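Local coordinates for Lin2722 protein (PDB 3DS8) that is of unknown function but belongs to the alpha/beta hydrolase clan and so is probably a hydrolase, at residues P204-I214 and F242-D252; K46-T54 and A83-F93. One frame throughout, in Å; residues are numbered along the deposited sequence.

Contact 1: residues P204-I214 and F242-D252; sequences PGSAKAYIEDI and FKTDETVIQLD. With SO4 (sulfate ion), chain F.
Ala209, Tyr210 and Ile211 pair in parallel register with Val248, Ile249 and Gln250. The ladder opens with Val248 N bound to Lys208 O (3.0 Å), and its shortest rung is Gln250 N to Tyr210 O (2.8 Å). Beyond Gln250 side chains take over. Glu212 OE1 accepts Asp252 N at 2.9 Å on its anti side, in a nearly straight bond (167°), while Asp252 OD2 receives Ile214 N at 3.0 Å from well out of the carboxylate plane. The other oxygen of Glu212, OE2, takes the hydroxyl of Tyr210 (OH to OE2 2.6 Å) on its anti lone pair; with Arg200 forming a salt bridge to OE1, this buried carboxylate is fixed in rotation and probably stays ionised.

The more enclosed side is the face of the buried Ala209 and Ile211, over which helix 229-240 packs. With CG of Phe242 anti to the backbone N (chi1 177°), the ring presents one face to Ile211 CD1, 4.1 Å from the ring centroid, and an edge to Ala209 CB. On the other face Leu251 CD2 meets the Tyr210 ring at its edge, and Ile249 CD1 rests on Pro204 CB, but Ile249 and Leu251 are themselves exposed. The start of the strand is the wetter end. There the bend at chi3 (72°) in Lys208 carries NZ to Thr244 O (2.8 Å), waters link the carbonyl of Ala207 to Thr247 and weakly to Val248, and a sulfate, probably from the crystallisation liquor, sits on Thr244 N (3.0 Å to O2).

Strands 209-216 and 248-250 thus form a beta-alpha-beta unit with helix 229-240, whose Trp237 and Phe238 join Ile211 and Phe242 between helix and sheet; strand 173-180 flanks 209-216 on its other edge.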
loop_
_atom_site.group_PDB
_atom_site.type_symbol
_atom_site.label_atom_id
_atom_site.label_comp_id
_atom_site.label_asym_id
_atom_site.label_seq_id
_atom_site.Cartn_x
_atom_site.Cartn_y
_atom_site.Cartn_z
ATOM N N PRO A 204 7.500 12.809 1.167
ATOM C CA PRO A 204 8.164 13.798 0.295
ATOM C C PRO A 204 9.644 14.016 0.639
ATOM O O PRO A 204 9.965 14.197 1.784
ATOM C CB PRO A 204 7.377 15.086 0.560
ATOM C CG PRO A 204 6.008 14.597 1.017
ATOM C CD PRO A 204 6.237 13.323 1.737
ATOM N N GLY A 205 10.531 13.995 -0.348
ATOM C CA GLY A 205 11.954 14.263 -0.110
ATOM C C GLY A 205 12.719 13.033 0.389
ATOM O O GLY A 205 13.973 13.081 0.522
ATOM N N SER A 206 11.981 11.989 0.758
ATOM C CA SER A 206 12.550 10.674 1.089
ATOM C C SER A 206 12.337 9.755 -0.128
ATOM O O SER A 206 13.255 9.170 -0.680
ATOM C CB SER A 206 11.840 10.114 2.334
ATOM O OG SER A 206 11.840 11.073 3.400
ATOM N N ALA A 207 11.083 9.612 -0.503
ATOM C CA ALA A 207 10.693 8.867 -1.695
ATOM C C ALA A 207 10.966 9.694 -2.934
ATOM O O ALA A 207 10.984 10.945 -2.865
ATOM C CB ALA A 207 9.227 8.557 -1.603
ATOM N N LYS A 208 11.145 9.023 -4.070
ATOM C CA LYS A 208 11.272 9.703 -5.346
ATOM C C LYS A 208 9.958 10.411 -5.723
ATOM O O LYS A 208 9.974 11.548 -6.189
ATOM C CB LYS A 208 11.680 8.736 -6.448
ATOM C CG LYS A 208 11.860 9.414 -7.765
ATOM C CD LYS A 208 12.479 8.526 -8.751
ATOM C CE LYS A 208 11.533 7.454 -9.217
ATOM N NZ LYS A 208 12.157 6.615 -10.303
ATOM N N ALA A 209 8.835 9.750 -5.494
ATOM C CA ALA A 209 7.548 10.296 -5.857
ATOM C C ALA A 209 6.582 10.110 -4.710
ATOM O O ALA A 209 6.594 9.097 -4.010
ATOM C CB ALA A 209 7.000 9.619 -7.109
ATOM N N TYR A 210 5.744 11.110 -4.509
ATOM C CA TYR A 210 4.670 11.025 -3.550
ATOM C C TYR A 210 3.487 11.750 -4.136
ATOM O O TYR A 210 3.585 12.925 -4.413
ATOM C CB TYR A 210 5.035 11.684 -2.215
ATOM C CG TYR A 210 3.865 11.727 -1.278
ATOM C CD1 TYR A 210 3.336 10.554 -0.740
ATOM C CD2 TYR A 210 3.226 12.950 -0.958
ATOM C CE1 TYR A 210 2.192 10.588 0.082
ATOM C CE2 TYR A 210 2.128 12.985 -0.085
ATOM C CZ TYR A 210 1.611 11.778 0.418
ATOM O OH TYR A 210 0.518 11.816 1.272
ATOM N N ILE A 211 2.394 11.027 -4.345
ATOM C CA ILE A 211 1.172 11.550 -4.955
ATOM C C ILE A 211 -0.024 11.247 -4.068
ATOM O O ILE A 211 -0.137 10.133 -3.552
ATOM C CB ILE A 211 0.963 10.906 -6.349
ATOM C CG1 ILE A 211 2.193 11.154 -7.252
ATOM C CG2 ILE A 211 -0.352 11.399 -6.973
ATOM C CD1 ILE A 211 1.996 10.732 -8.735
ATOM N N GLU A 212 -0.897 12.242 -3.855
ATOM C CA GLU A 212 -2.128 12.047 -3.108
ATOM C C GLU A 212 -3.322 12.061 -4.056
ATOM O O GLU A 212 -3.321 12.824 -5.070
ATOM C CB GLU A 212 -2.287 13.202 -2.098
ATOM C CG GLU A 212 -1.191 13.205 -1.042
ATOM C CD GLU A 212 -1.320 14.296 -0.009
ATOM O OE1 GLU A 212 -2.014 15.292 -0.250
ATOM O OE2 GLU A 212 -0.709 14.129 1.088
ATOM N N ASP A 213 -4.382 11.329 -3.721
ATOM C CA ASP A 213 -5.644 11.376 -4.496
ATOM C C ASP A 213 -6.765 11.231 -3.484
ATOM O O ASP A 213 -6.788 10.260 -2.730
ATOM C CB ASP A 213 -5.718 10.176 -5.472
ATOM C CG ASP A 213 -7.213 9.760 -5.903
ATOM O OD1 ASP A 213 -7.646 10.419 -6.835
ATOM O OD2 ASP A 213 -7.934 8.785 -5.333
ATOM N N ILE A 214 -7.616 12.235 -3.382
ATOM C CA ILE A 214 -8.776 12.180 -2.475
ATOM C C ILE A 214 -10.036 11.917 -3.280
ATOM O O ILE A 214 -10.282 12.595 -4.290
ATOM C CB ILE A 214 -8.967 13.493 -1.718
ATOM C CG1 ILE A 214 -7.726 13.828 -0.889
ATOM C CG2 ILE A 214 -10.245 13.418 -0.812
ATOM C CD1 ILE A 214 -7.810 15.188 -0.231
ATOM N N PHE A 242 2.491 5.847 -14.914
ATOM C CA PHE A 242 3.324 6.821 -14.234
ATOM C C PHE A 242 4.790 6.390 -14.252
ATOM O O PHE A 242 5.138 5.300 -13.789
ATOM C CB PHE A 242 2.863 7.034 -12.796
ATOM C CG PHE A 242 3.757 7.986 -12.022
ATOM C CD1 PHE A 242 3.793 9.307 -12.343
ATOM C CD2 PHE A 242 4.572 7.519 -10.993
ATOM C CE1 PHE A 242 4.626 10.204 -11.654
ATOM C CE2 PHE A 242 5.420 8.404 -10.298
ATOM C CZ PHE A 242 5.428 9.741 -10.626
ATOM N N LYS A 243 5.645 7.280 -14.742
ATOM C CA LYS A 243 7.073 7.001 -14.755
ATOM C C LYS A 243 7.775 8.327 -14.491
ATOM O O LYS A 243 7.356 9.355 -15.004
ATOM C CB LYS A 243 7.484 6.446 -16.123
ATOM C CG LYS A 243 6.927 5.038 -16.498
ATOM C CD LYS A 243 7.871 3.868 -16.035
ATOM C CE LYS A 243 7.216 2.429 -16.093
ATOM N NZ LYS A 243 8.012 1.328 -15.335
ATOM N N THR A 244 8.825 8.311 -13.682
ATOM C CA THR A 244 9.593 9.540 -13.442
ATOM C C THR A 244 11.021 9.170 -13.077
ATOM O O THR A 244 11.273 8.140 -12.460
ATOM C CB THR A 244 8.942 10.447 -12.302
ATOM O OG1 THR A 244 9.583 11.750 -12.286
ATOM C CG2 THR A 244 9.066 9.779 -10.929
ATOM N N ASP A 245 11.954 9.990 -13.523
ATOM C CA ASP A 245 13.304 9.955 -12.967
ATOM C C ASP A 245 13.531 11.119 -12.003
ATOM O O ASP A 245 14.400 11.023 -11.109
ATOM C CB ASP A 245 14.310 9.972 -14.097
ATOM C CG ASP A 245 14.239 8.713 -14.934
ATOM O OD1 ASP A 245 14.081 7.616 -14.334
ATOM O OD2 ASP A 245 14.348 8.834 -16.177
ATOM N N GLU A 246 12.765 12.198 -12.175
ATOM C CA GLU A 246 12.842 13.345 -11.265
ATOM C C GLU A 246 11.902 13.151 -10.097
ATOM O O GLU A 246 10.922 12.416 -10.173
ATOM C CB GLU A 246 12.520 14.674 -11.983
ATOM C CG GLU A 246 11.073 14.817 -12.444
ATOM C CD GLU A 246 10.805 16.030 -13.354
ATOM O OE1 GLU A 246 11.625 16.976 -13.386
ATOM O OE2 GLU A 246 9.721 16.020 -14.021
ATOM N N THR A 247 12.190 13.852 -9.020
ATOM C CA THR A 247 11.322 13.855 -7.872
ATOM C C THR A 247 9.970 14.473 -8.256
ATOM O O THR A 247 9.913 15.454 -9.020
ATOM C CB THR A 247 11.976 14.655 -6.736
ATOM O OG1 THR A 247 13.137 13.945 -6.286
ATOM C CG2 THR A 247 11.037 14.857 -5.604
ATOM N N VAL A 248 8.902 13.867 -7.754
ATOM C CA VAL A 248 7.548 14.375 -7.937
ATOM C C VAL A 248 6.863 14.393 -6.572
ATOM O O VAL A 248 6.955 13.442 -5.791
ATOM C CB VAL A 248 6.744 13.476 -8.927
ATOM C CG1 VAL A 248 5.217 13.824 -8.922
ATOM C CG2 VAL A 248 7.292 13.548 -10.277
ATOM N N ILE A 249 6.205 15.495 -6.251
ATOM C CA ILE A 249 5.368 15.553 -5.079
ATOM C C ILE A 249 4.052 16.194 -5.515
ATOM O O ILE A 249 4.055 17.286 -6.103
ATOM C CB ILE A 249 5.993 16.421 -3.936
ATOM C CG1 ILE A 249 7.338 15.900 -3.474
ATOM C CG2 ILE A 249 5.023 16.558 -2.696
ATOM C CD1 ILE A 249 8.057 16.899 -2.522
ATOM N N GLN A 250 2.929 15.543 -5.241
ATOM C CA GLN A 250 1.653 16.133 -5.595
ATOM C C GLN A 250 0.708 15.966 -4.434
ATOM O O GLN A 250 0.441 14.831 -3.991
ATOM C CB GLN A 250 1.103 15.487 -6.859
ATOM C CG GLN A 250 -0.051 16.215 -7.504
ATOM C CD GLN A 250 -0.358 15.633 -8.884
ATOM O OE1 GLN A 250 -0.046 14.432 -9.171
ATOM N NE2 GLN A 250 -0.936 16.462 -9.750
ATOM N N LEU A 251 0.256 17.098 -3.913
ATOM C CA LEU A 251 -0.552 17.131 -2.702
ATOM C C LEU A 251 -1.943 17.574 -3.104
ATOM O O LEU A 251 -2.099 18.375 -4.042
ATOM C CB LEU A 251 0.026 18.113 -1.691
ATOM C CG LEU A 251 1.511 17.943 -1.341
ATOM C CD1 LEU A 251 1.989 19.015 -0.346
ATOM C CD2 LEU A 251 1.743 16.549 -0.800
ATOM N N ASP A 252 -2.943 17.029 -2.402
ATOM C CA ASP A 252 -4.338 17.390 -2.549
ATOM C C ASP A 252 -4.757 18.202 -1.327
ATOM O O ASP A 252 -4.737 17.648 -0.228
ATOM C CB ASP A 252 -5.130 16.079 -2.590
ATOM C CG ASP A 252 -6.230 16.084 -3.588
ATOM O OD1 ASP A 252 -6.797 17.190 -3.833
ATOM O OD2 ASP A 252 -6.549 14.954 -4.084
HETATM S S SO4 F . 9.259 4.147 -12.447
HETATM O O1 SO4 F . 10.431 3.843 -13.288
HETATM O O2 SO4 F . 9.196 5.639 -12.370
HETATM O O3 SO4 F . 8.024 3.562 -13.020
HETATM O O4 SO4 F . 9.376 3.461 -11.133
HETATM O O HOH W 1 8.798 12.893 -3.103
HETATM O O HOH W 2 13.385 12.427 -3.908
#

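Contact 2: residues K46-T54 and A83-F93; sequences KIKFEGKLT and AMEDLKSRYGF
The hydroxyl of Tyr91 receives the backbone amide of Leu53, with Leu53 N to Tyr91 OH at 3.0 Å and an almost straight N-H (168°). This ties the last turn of helix 73-91 to the chain that leaves strand 46-50. A second bond lies close by: Arg90 NH1 reaches Gly51 O at 3.2 Å, with the carbonyl oxygen at the edge of the guanidinium and near its plane. Arg90 can span the gap because its chain is extended from CG to NE, starting anti to the backbone N (chi1 -179°). Arg90 CG also covers one face of the Tyr91 ring.

Leu53 takes the opposite face of that ring, its side chain running across the tyrosine at about a right angle, with Leu53 CB 3.8 Å from Tyr91 CE1. Its CD1 goes on to the edge of the Phe93 ring, 3.7 Å from CZ. On the strand proper, Phe49 slides past Arg90 in the reverse direction, ring and guanidinium planes nearly perpendicular. Its far edge points at the helix, CZ being 3.8 Å from Asp86 CB, and CE1 approaches Leu87 CD1. Farther along, Ile47 CD1 touches Ala83 CB at 3.8 Å. A water bridges Lys52 NZ and Arg90 O on the solvent side, where Lys52 is exposed.

Behind this layer, Ala83 and Met84 also meet Phe64 of strand 61-66, so the helix covers more than the edge strand; Leu53 reaches Ile62 of the same strand. Gly92, with positive phi, ends the helix and turns the chain toward strand 95-101. A helix packed against a largely parallel sheet, reaching its antiparallel edge hairpin 36-42/46-50, fits the layered architecture of the alpha/beta hydrolase fold.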
loop_
_atom_site.group_PDB
_atom_site.type_symbol
_atom_site.label_atom_id
_atom_site.label_comp_id
_atom_site.label_asym_id
_atom_site.label_seq_id
_atom_site.Cartn_x
_atom_site.Cartn_y
_atom_site.Cartn_z
ATOM N N LYS A 46 3.721 -21.205 9.058
ATOM C CA LYS A 46 3.445 -21.802 7.739
ATOM C C LYS A 46 3.413 -20.741 6.640
ATOM O O LYS A 46 2.868 -19.656 6.849
ATOM C CB LYS A 46 2.111 -22.539 7.738
ATOM C CG LYS A 46 1.981 -23.578 8.886
ATOM C CD LYS A 46 0.799 -24.526 8.700
ATOM C CE LYS A 46 0.169 -24.945 10.045
ATOM N NZ LYS A 46 -1.209 -25.536 9.840
ATOM N N ILE A 47 3.997 -21.052 5.487
ATOM C CA ILE A 47 3.940 -20.210 4.281
ATOM C C ILE A 47 3.382 -21.112 3.181
ATOM O O ILE A 47 3.853 -22.217 3.011
ATOM C CB ILE A 47 5.347 -19.751 3.835
ATOM C CG1 ILE A 47 5.986 -18.807 4.844
ATOM C CG2 ILE A 47 5.300 -19.026 2.467
ATOM C CD1 ILE A 47 5.228 -17.564 5.042
ATOM N N LYS A 48 2.432 -20.621 2.424
ATOM C CA LYS A 48 1.808 -21.421 1.378
ATOM C C LYS A 48 1.782 -20.635 0.114
ATOM O O LYS A 48 1.413 -19.461 0.150
ATOM C CB LYS A 48 0.380 -21.752 1.757
ATOM C CG LYS A 48 -0.300 -22.697 0.776
ATOM C CD LYS A 48 -1.840 -22.937 1.075
ATOM C CE LYS A 48 -2.218 -22.800 2.574
ATOM N NZ LYS A 48 -3.619 -23.327 2.830
ATOM N N PHE A 49 2.175 -21.286 -0.977
ATOM C CA PHE A 49 2.097 -20.749 -2.334
ATOM C C PHE A 49 1.078 -21.606 -3.069
ATOM O O PHE A 49 1.137 -22.855 -2.991
ATOM C CB PHE A 49 3.383 -20.973 -3.152
ATOM C CG PHE A 49 4.628 -20.303 -2.635
ATOM C CD1 PHE A 49 5.202 -19.252 -3.343
ATOM C CD2 PHE A 49 5.285 -20.795 -1.525
ATOM C CE1 PHE A 49 6.413 -18.667 -2.919
ATOM C CE2 PHE A 49 6.502 -20.204 -1.075
ATOM C CZ PHE A 49 7.057 -19.145 -1.775
ATOM N N GLU A 50 0.192 -20.955 -3.808
ATOM C CA GLU A 50 -0.710 -21.639 -4.754
ATOM C C GLU A 50 -0.541 -21.016 -6.124
ATOM O O GLU A 50 -0.784 -19.812 -6.311
ATOM C CB GLU A 50 -2.157 -21.501 -4.307
ATOM C CG GLU A 50 -2.450 -22.170 -2.968
ATOM C CD GLU A 50 -3.826 -21.763 -2.408
ATOM O OE1 GLU A 50 -3.951 -20.663 -1.776
ATOM O OE2 GLU A 50 -4.783 -22.555 -2.609
ATOM N N GLY A 51 -0.087 -21.831 -7.073
ATOM C CA GLY A 51 0.178 -21.393 -8.425
ATOM C C GLY A 51 1.672 -21.383 -8.718
ATOM O O GLY A 51 2.491 -21.616 -7.835
ATOM N N LYS A 52 2.024 -21.112 -9.948
ATOM C CA LYS A 52 3.404 -21.087 -10.376
ATOM C C LYS A 52 3.500 -19.994 -11.414
ATOM O O LYS A 52 2.697 -19.975 -12.348
ATOM C CB LYS A 52 3.776 -22.422 -11.026
ATOM C CG LYS A 52 5.183 -22.468 -11.660
ATOM C CD LYS A 52 6.218 -22.518 -10.566
ATOM C CE LYS A 52 7.674 -22.316 -11.033
ATOM N NZ LYS A 52 8.619 -22.872 -10.024
ATOM N N LEU A 53 4.499 -19.135 -11.307
ATOM C CA LEU A 53 4.728 -18.111 -12.336
ATOM C C LEU A 53 5.686 -18.662 -13.365
ATOM O O LEU A 53 6.668 -19.346 -13.006
ATOM C CB LEU A 53 5.284 -16.833 -11.696
ATOM C CG LEU A 53 4.401 -16.254 -10.605
ATOM C CD1 LEU A 53 5.096 -15.081 -9.893
ATOM C CD2 LEU A 53 3.043 -15.831 -11.188
ATOM N N THR A 54 5.390 -18.413 -14.643
ATOM C CA THR A 54 6.198 -18.909 -15.758
ATOM C C THR A 54 7.189 -17.859 -16.199
ATOM O O THR A 54 7.168 -16.703 -15.721
ATOM C CB THR A 54 5.352 -19.292 -16.996
ATOM O OG1 THR A 54 4.902 -18.113 -17.681
ATOM C CG2 THR A 54 4.150 -20.139 -16.601
ATOM N N ALA A 83 7.930 -14.192 4.248
ATOM C CA ALA A 83 7.338 -14.712 3.012
ATOM C C ALA A 83 8.046 -14.179 1.754
ATOM O O ALA A 83 8.243 -14.925 0.765
ATOM C CB ALA A 83 5.861 -14.386 2.982
HETATM N N MSE A 84 8.421 -12.912 1.770
HETATM C CA MSE A 84 9.184 -12.326 0.652
HETATM C C MSE A 84 10.581 -12.929 0.496
HETATM O O MSE A 84 11.057 -13.036 -0.644
HETATM C CB MSE A 84 9.300 -10.814 0.783
HETATM C CG MSE A 84 7.983 -10.098 0.654
HETATM SE SE MSE A 84 7.032 -10.503 -1.073
HETATM C CE MSE A 84 5.846 -12.001 -0.465
ATOM N N GLU A 85 11.192 -13.386 1.595
ATOM C CA GLU A 85 12.472 -14.124 1.488
ATOM C C GLU A 85 12.235 -15.404 0.669
ATOM O O GLU A 85 13.038 -15.762 -0.188
ATOM C CB GLU A 85 13.083 -14.463 2.850
ATOM C CG GLU A 85 13.590 -13.263 3.579
ATOM C CD GLU A 85 13.966 -13.556 5.051
ATOM O OE1 GLU A 85 13.302 -14.390 5.711
ATOM O OE2 GLU A 85 14.901 -12.912 5.560
ATOM N N ASP A 86 11.114 -16.073 0.915
ATOM C CA ASP A 86 10.806 -17.309 0.173
ATOM C C ASP A 86 10.461 -17.009 -1.276
ATOM O O ASP A 86 10.897 -17.742 -2.179
ATOM C CB ASP A 86 9.636 -18.042 0.829
ATOM C CG ASP A 86 10.021 -18.728 2.107
ATOM O OD1 ASP A 86 11.240 -18.883 2.377
ATOM O OD2 ASP A 86 9.097 -19.158 2.834
ATOM N N LEU A 87 9.686 -15.953 -1.511
ATOM C CA LEU A 87 9.340 -15.559 -2.893
ATOM C C LEU A 87 10.579 -15.269 -3.715
ATOM O O LEU A 87 10.703 -15.756 -4.844
ATOM C CB LEU A 87 8.433 -14.346 -2.904
ATOM C CG LEU A 87 7.860 -13.947 -4.276
ATOM C CD1 LEU A 87 6.960 -15.075 -4.919
ATOM C CD2 LEU A 87 7.105 -12.635 -4.193
ATOM N N LYS A 88 11.502 -14.494 -3.139
ATOM C CA LYS A 88 12.731 -14.116 -3.851
ATOM C C LYS A 88 13.606 -15.363 -4.052
ATOM O O LYS A 88 14.232 -15.545 -5.116
ATOM C CB LYS A 88 13.505 -13.009 -3.137
ATOM C CG LYS A 88 14.721 -12.482 -3.974
ATOM C CD LYS A 88 15.303 -11.166 -3.488
ATOM C CE LYS A 88 16.431 -10.679 -4.394
ATOM N NZ LYS A 88 17.648 -11.391 -4.032
ATOM N N SER A 89 13.659 -16.220 -3.033
ATOM C CA SER A 89 14.397 -17.462 -3.167
ATOM C C SER A 89 13.903 -18.293 -4.330
ATOM O O SER A 89 14.727 -18.826 -5.105
ATOM C CB SER A 89 14.337 -18.283 -1.889
ATOM O OG SER A 89 15.185 -19.398 -2.021
ATOM N N ARG A 90 12.587 -18.433 -4.447
ATOM C CA ARG A 90 11.955 -19.201 -5.536
ATOM C C ARG A 90 12.122 -18.561 -6.913
ATOM O O ARG A 90 12.457 -19.268 -7.863
ATOM C CB ARG A 90 10.456 -19.418 -5.241
ATOM C CG ARG A 90 9.699 -20.225 -6.287
ATOM C CD ARG A 90 8.215 -20.461 -5.935
ATOM N NE ARG A 90 7.663 -21.538 -6.774
ATOM C CZ ARG A 90 6.368 -21.798 -6.999
ATOM N NH1 ARG A 90 5.392 -21.055 -6.509
ATOM N NH2 ARG A 90 6.072 -22.846 -7.755
ATOM N N TYR A 91 11.884 -17.254 -7.034
ATOM C CA TYR A 91 11.814 -16.602 -8.337
ATOM C C TYR A 91 12.864 -15.535 -8.614
ATOM O O TYR A 91 12.968 -15.078 -9.754
ATOM C CB TYR A 91 10.438 -15.965 -8.551
ATOM C CG TYR A 91 9.292 -16.941 -8.619
ATOM C CD1 TYR A 91 9.120 -17.752 -9.717
ATOM C CD2 TYR A 91 8.392 -17.058 -7.566
ATOM C CE1 TYR A 91 8.074 -18.658 -9.786
ATOM C CE2 TYR A 91 7.326 -17.948 -7.638
ATOM C CZ TYR A 91 7.179 -18.735 -8.751
ATOM O OH TYR A 91 6.132 -19.626 -8.831
ATOM N N GLY A 92 13.556 -15.043 -7.593
ATOM C CA GLY A 92 14.660 -14.093 -7.822
ATOM C C GLY A 92 14.347 -12.602 -7.995
ATOM O O GLY A 92 15.270 -11.814 -8.192
ATOM N N PHE A 93 13.076 -12.206 -7.841
ATOM C CA PHE A 93 12.635 -10.838 -8.069
ATOM C C PHE A 93 13.451 -9.885 -7.216
ATOM O O PHE A 93 13.463 -10.007 -6.006
ATOM C CB PHE A 93 11.169 -10.644 -7.664
ATOM C CG PHE A 93 10.182 -11.560 -8.349
ATOM C CD1 PHE A 93 10.129 -11.653 -9.732
ATOM C CD2 PHE A 93 9.291 -12.316 -7.603
ATOM C CE1 PHE A 93 9.185 -12.485 -10.360
ATOM C CE2 PHE A 93 8.341 -13.144 -8.217
ATOM C CZ PHE A 93 8.313 -13.245 -9.600
HETATM O O HOH W 3 11.275 -21.136 -9.571
#

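How the contacts relate
Contacts 1 and 2 mark the two margins of one mixed sheet: strand 46-50 is outermost at one end and strand 248-250 at the other. Their centres are 30 Å apart and their nearest atoms about 14 Å, so they do not touch. They follow in series along the chain, contact 2 closing before contact 1 opens. Contact 1 is strand-to-strand pairing; contact 2 packs a helix on a strand. Between the two margins runs strand 95-101, which follows the helix of contact 2 and leads into a probable nucleophile elbow, as in relatives of this fold. The sulfate of contact 1, also held by Lys126, gives no evidence of a substrate site.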